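Local coordinates for dehydroascorbate reductase (Chlamydomonas reinhardtii, PDB 5XFT), which probably reduces L-dehydroascorbate to L-ascorbate at the expense of two glutathiones, as a member of the DHAR family of the glutathione S-transferase superfamily, at residues L18-L29 / E196-I207. Residues are numbered along the deposited sequence; the frame is centred on the assembly and turned at random.
Sequences LLDCPFCHRVLL and EWQHVDYGTEAI
The hydroxyl of Tyr-202 and the imidazole of His-25 share a hydrogen bond, OH to ND1 at 2.8 Å, the one such bond made directly between 18-29 and 196-207. The two rings form a T-shaped pair, planes at 70°, in which the CE2 edge of Tyr-202 meets one face of His-25, while Leu-29 CD1 lies over the opposite face. A histidine suits this place because its second nitrogen also works: NE2 is 2.9 Å from a water, which lies in the imidazole plane. Chi1 of -162° swings the imidazole of His-25 away from its backbone N and out from helix 22-33 toward 196-207, and its CE1 approaches Trp-197 CH2 obliquely at 3.8 Å.

The tyrosine ring has a backbone neighbour as well: Asp-20 CA sits 3.6 Å from its centroid, almost on the ring normal, a CH-pi contact. Asp-20 belongs to the loop running into helix 22-33, where Cys-21 and Cys-24 have a Cys-x-x-Cys spacing reminiscent of the thioredoxin type, and Cys-21 SG caps that helix by accepting from Cys-24 N. Here the thioredoxin-like N-terminal part of the GST fold meets helix 195-199, the turn after it and the start of helix 204-212. A phenylalanine in place of Tyr-202 could keep the ring packing but would probably leave His-25 ND1 without its hydroxyl mate and the imidazole freer to turn.

Branched aliphatic side chains fill in beside the aromatic cluster. Val-200 sends CG2 to Leu-29 CD2 at 3.7 Å and CG1 to Leu-28 CB, the valine's fork thus meeting two successive helix residues. At the other end, small Ala-206 lets its helix come close to the loop, its CB 4.1 Å from Asp-20 CB.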
loop_
_atom_site.group_PDB
_atom_site.type_symbol
_atom_site.label_atom_id
_atom_site.label_comp_id
_atom_site.label_asym_id
_atom_site.label_seq_id
_atom_site.Cartn_x
_atom_site.Cartn_y
_atom_site.Cartn_z
ATOM N N LEU A 18 0.898 -5.618 13.367
ATOM C CA LEU A 18 1.275 -4.952 12.127
ATOM C C LEU A 18 0.856 -3.491 12.163
ATOM O O LEU A 18 -0.230 -3.158 12.644
ATOM C CB LEU A 18 0.628 -5.657 10.927
ATOM C CG LEU A 18 0.690 -4.977 9.552
ATOM C CD1 LEU A 18 2.145 -4.782 9.087
ATOM C CD2 LEU A 18 -0.094 -5.767 8.506
ATOM N N LEU A 19 1.720 -2.612 11.652
ATOM C CA LEU A 19 1.377 -1.201 11.570
ATOM C C LEU A 19 1.134 -0.798 10.109
ATOM O O LEU A 19 0.846 -1.653 9.257
ATOM C CB LEU A 19 2.454 -0.372 12.272
ATOM C CG LEU A 19 2.408 -0.518 13.808
ATOM C CD1 LEU A 19 3.348 0.455 14.508
ATOM C CD2 LEU A 19 0.974 -0.395 14.356
ATOM N N ASP A 20 1.266 0.497 9.817
ATOM C CA ASP A 20 0.504 1.134 8.746
ATOM C C ASP A 20 1.291 1.447 7.473
ATOM O O ASP A 20 0.735 2.097 6.579
ATOM C CB ASP A 20 -0.111 2.431 9.270
ATOM C CG ASP A 20 0.943 3.421 9.722
ATOM O OD1 ASP A 20 1.807 3.031 10.536
ATOM O OD2 ASP A 20 0.941 4.573 9.233
ATOM N N CYS A 21 2.546 1.026 7.354
ATOM C CA CYS A 21 3.351 1.441 6.204
ATOM C C CYS A 21 2.716 0.987 4.894
ATOM O O CYS A 21 2.502 -0.218 4.702
ATOM C CB CYS A 21 4.770 0.894 6.293
ATOM S SG CYS A 21 5.767 1.300 4.834
ATOM N N PRO A 22 2.405 1.903 3.975
ATOM C CA PRO A 22 1.716 1.495 2.737
ATOM C C PRO A 22 2.599 0.725 1.768
ATOM O O PRO A 22 2.065 -0.015 0.930
ATOM C CB PRO A 22 1.259 2.832 2.135
ATOM C CG PRO A 22 2.244 3.832 2.657
ATOM C CD PRO A 22 2.598 3.362 4.053
ATOM N N PHE A 23 3.926 0.866 1.855
ATOM C CA PHE A 23 4.815 0.128 0.962
ATOM C C PHE A 23 4.997 -1.314 1.430
ATOM O O PHE A 23 4.919 -2.258 0.626
ATOM C CB PHE A 23 6.149 0.866 0.851
ATOM C CG PHE A 23 5.996 2.296 0.427
ATOM C CD1 PHE A 23 5.985 2.631 -0.913
ATOM C CD2 PHE A 23 5.822 3.303 1.366
ATOM C CE1 PHE A 23 5.820 3.951 -1.317
ATOM C CE2 PHE A 23 5.656 4.624 0.970
ATOM C CZ PHE A 23 5.656 4.947 -0.374
ATOM N N CYS A 24 5.234 -1.498 2.736
ATOM C CA CYS A 24 5.072 -2.814 3.344
ATOM C C CYS A 24 3.723 -3.402 2.979
ATOM O O CYS A 24 3.624 -4.573 2.590
ATOM C CB CYS A 24 5.175 -2.723 4.863
ATOM S SG CYS A 24 6.698 -2.079 5.532
ATOM N N HIS A 25 2.666 -2.597 3.105
ATOM C CA HIS A 25 1.334 -3.068 2.748
ATOM C C HIS A 25 1.299 -3.569 1.310
ATOM O O HIS A 25 0.652 -4.580 1.015
ATOM C CB HIS A 25 0.308 -1.955 2.966
ATOM C CG HIS A 25 -1.106 -2.442 3.046
ATOM N ND1 HIS A 25 -2.181 -1.586 3.130
ATOM C CD2 HIS A 25 -1.620 -3.694 3.060
ATOM C CE1 HIS A 25 -3.300 -2.289 3.185
ATOM N NE2 HIS A 25 -2.987 -3.570 3.143
ATOM N N ARG A 26 2.011 -2.893 0.406
ATOM C CA ARG A 26 2.009 -3.310 -0.993
ATOM C C ARG A 26 2.686 -4.665 -1.162
ATOM O O ARG A 26 2.161 -5.556 -1.847
ATOM C CB ARG A 26 2.690 -2.252 -1.867
ATOM C CG ARG A 26 3.211 -2.822 -3.191
ATOM C CD ARG A 26 4.217 -1.888 -3.892
ATOM N NE ARG A 26 4.133 -2.020 -5.338
ATOM C CZ ARG A 26 5.009 -1.450 -6.160
ATOM N NH1 ARG A 26 5.994 -0.715 -5.655
ATOM N NH2 ARG A 26 4.909 -1.580 -7.476
ATOM N N VAL A 27 3.845 -4.853 -0.527
ATOM C CA VAL A 27 4.503 -6.157 -0.610
ATOM C C VAL A 27 3.617 -7.254 -0.027
ATOM O O VAL A 27 3.443 -8.323 -0.631
ATOM C CB VAL A 27 5.875 -6.100 0.081
ATOM C CG1 VAL A 27 6.458 -7.493 0.216
ATOM C CG2 VAL A 27 6.801 -5.203 -0.710
ATOM N N LEU A 28 3.022 -7.001 1.146
ATOM C CA LEU A 28 2.158 -7.987 1.792
ATOM C C LEU A 28 0.974 -8.361 0.912
ATOM O O LEU A 28 0.635 -9.545 0.775
ATOM C CB LEU A 28 1.658 -7.445 3.129
ATOM C CG LEU A 28 2.690 -7.121 4.198
ATOM C CD1 LEU A 28 2.002 -6.488 5.375
ATOM C CD2 LEU A 28 3.386 -8.383 4.604
ATOM N N LEU A 29 0.307 -7.358 0.333
ATOM C CA LEU A 29 -0.794 -7.644 -0.581
ATOM C C LEU A 29 -0.314 -8.438 -1.788
ATOM O O LEU A 29 -1.024 -9.320 -2.279
ATOM C CB LEU A 29 -1.476 -6.350 -1.027
ATOM C CG LEU A 29 -2.330 -5.612 0.007
ATOM C CD1 LEU A 29 -2.815 -4.298 -0.516
ATOM C CD2 LEU A 29 -3.500 -6.468 0.419
ATOM N N GLU A 196 -7.632 -11.533 1.013
ATOM C CA GLU A 196 -6.254 -11.061 0.917
ATOM C C GLU A 196 -6.086 -9.724 1.623
ATOM O O GLU A 196 -5.092 -9.504 2.327
ATOM C CB GLU A 196 -5.827 -10.942 -0.548
ATOM C CG GLU A 196 -5.672 -12.263 -1.284
ATOM C CD GLU A 196 -6.940 -12.694 -2.002
ATOM O OE1 GLU A 196 -8.015 -12.755 -1.358
ATOM O OE2 GLU A 196 -6.857 -12.960 -3.221
ATOM N N TRP A 197 -7.053 -8.820 1.447
ATOM C CA TRP A 197 -7.023 -7.542 2.146
ATOM C C TRP A 197 -7.253 -7.728 3.639
ATOM O O TRP A 197 -6.584 -7.089 4.461
ATOM C CB TRP A 197 -8.078 -6.614 1.545
ATOM C CG TRP A 197 -8.210 -5.283 2.215
ATOM C CD1 TRP A 197 -8.978 -4.982 3.304
ATOM C CD2 TRP A 197 -7.568 -4.062 1.826
ATOM N NE1 TRP A 197 -8.848 -3.649 3.621
ATOM C CE2 TRP A 197 -7.986 -3.064 2.730
ATOM C CE3 TRP A 197 -6.675 -3.718 0.808
ATOM C CZ2 TRP A 197 -7.542 -1.746 2.644
ATOM C CZ3 TRP A 197 -6.238 -2.408 0.722
ATOM C CH2 TRP A 197 -6.671 -1.438 1.635
ATOM N N GLN A 198 -8.196 -8.603 4.008
ATOM C CA GLN A 198 -8.506 -8.822 5.416
ATOM C C GLN A 198 -7.316 -9.379 6.180
ATOM O O GLN A 198 -7.175 -9.125 7.381
ATOM C CB GLN A 198 -9.694 -9.774 5.552
ATOM C CG GLN A 198 -11.011 -9.210 5.073
ATOM C CD GLN A 198 -12.130 -10.235 5.108
ATOM O OE1 GLN A 198 -11.921 -11.390 5.485
ATOM N NE2 GLN A 198 -13.324 -9.817 4.712
ATOM N N HIS A 199 -6.457 -10.148 5.510
ATOM C CA HIS A 199 -5.364 -10.790 6.227
ATOM C C HIS A 199 -4.355 -9.776 6.744
ATOM O O HIS A 199 -3.705 -10.018 7.765
ATOM C CB HIS A 199 -4.685 -11.821 5.328
ATOM C CG HIS A 199 -5.552 -12.999 5.014
ATOM N ND1 HIS A 199 -6.790 -13.182 5.592
ATOM C CD2 HIS A 199 -5.363 -14.053 4.185
ATOM C CE1 HIS A 199 -7.326 -14.299 5.134
ATOM N NE2 HIS A 199 -6.480 -14.848 4.280
ATOM N N VAL A 200 -4.225 -8.634 6.073
ATOM C CA VAL A 200 -3.146 -7.703 6.380
ATOM C C VAL A 200 -3.693 -6.295 6.572
ATOM O O VAL A 200 -2.999 -5.310 6.305
ATOM C CB VAL A 200 -2.072 -7.748 5.276
ATOM C CG1 VAL A 200 -1.355 -9.095 5.293
ATOM C CG2 VAL A 200 -2.698 -7.511 3.903
ATOM N N ASP A 201 -4.934 -6.187 7.046
ATOM C CA ASP A 201 -5.529 -4.891 7.367
ATOM C C ASP A 201 -5.051 -4.456 8.747
ATOM O O ASP A 201 -5.397 -5.080 9.756
ATOM C CB ASP A 201 -7.053 -4.970 7.313
ATOM C CG ASP A 201 -7.723 -3.599 7.373
ATOM O OD1 ASP A 201 -7.087 -2.626 7.835
ATOM O OD2 ASP A 201 -8.900 -3.496 6.964
ATOM N N TYR A 202 -4.257 -3.382 8.797
ATOM C CA TYR A 202 -3.754 -2.874 10.068
ATOM C C TYR A 202 -4.752 -1.965 10.783
ATOM O O TYR A 202 -4.615 -1.756 11.993
ATOM C CB TYR A 202 -2.429 -2.132 9.856
ATOM C CG TYR A 202 -2.335 -1.399 8.538
ATOM C CD1 TYR A 202 -2.878 -0.128 8.389
ATOM C CD2 TYR A 202 -1.705 -1.975 7.441
ATOM C CE1 TYR A 202 -2.795 0.550 7.182
ATOM C CE2 TYR A 202 -1.612 -1.305 6.235
ATOM C CZ TYR A 202 -2.162 -0.042 6.110
ATOM O OH TYR A 202 -2.084 0.634 4.913
ATOM N N GLY A 203 -5.738 -1.418 10.078
ATOM C CA GLY A 203 -6.782 -0.650 10.725
ATOM C C GLY A 203 -6.548 0.853 10.647
ATOM O O GLY A 203 -5.448 1.335 10.364
ATOM N N THR A 204 -7.617 1.610 10.933
ATOM C CA THR A 204 -7.582 3.055 10.715
ATOM C C THR A 204 -6.814 3.785 11.809
ATOM O O THR A 204 -6.192 4.820 11.535
ATOM C CB THR A 204 -8.999 3.625 10.607
ATOM O OG1 THR A 204 -9.636 3.600 11.889
ATOM C CG2 THR A 204 -9.831 2.820 9.611
ATOM N N GLU A 205 -6.834 3.281 13.044
ATOM C CA GLU A 205 -6.068 3.943 14.093
ATOM C C GLU A 205 -4.582 3.818 13.832
ATOM O O GLU A 205 -3.819 4.731 14.150
ATOM C CB GLU A 205 -6.386 3.377 15.479
ATOM C CG GLU A 205 -7.851 3.084 15.769
ATOM C CD GLU A 205 -8.380 1.878 15.004
ATOM O OE1 GLU A 205 -9.300 2.072 14.190
ATOM O OE2 GLU A 205 -7.881 0.750 15.218
ATOM N N ALA A 206 -4.142 2.679 13.294
ATOM C CA ALA A 206 -2.742 2.565 12.908
ATOM C C ALA A 206 -2.368 3.662 11.921
ATOM O O ALA A 206 -1.306 4.283 12.043
ATOM C CB ALA A 206 -2.464 1.178 12.325
ATOM N N ILE A 207 -3.250 3.939 10.954
ATOM C CA ILE A 207 -3.006 5.015 9.995
ATOM C C ILE A 207 -2.948 6.363 10.708
ATOM O O ILE A 207 -2.030 7.168 10.492
ATOM C CB ILE A 207 -4.089 5.008 8.901
ATOM C CG1 ILE A 207 -4.186 3.623 8.253
ATOM C CG2 ILE A 207 -3.805 6.085 7.865
ATOM C CD1 ILE A 207 -5.323 3.491 7.236
HETATM O O HOH W 1 -5.526 -4.845 3.894
#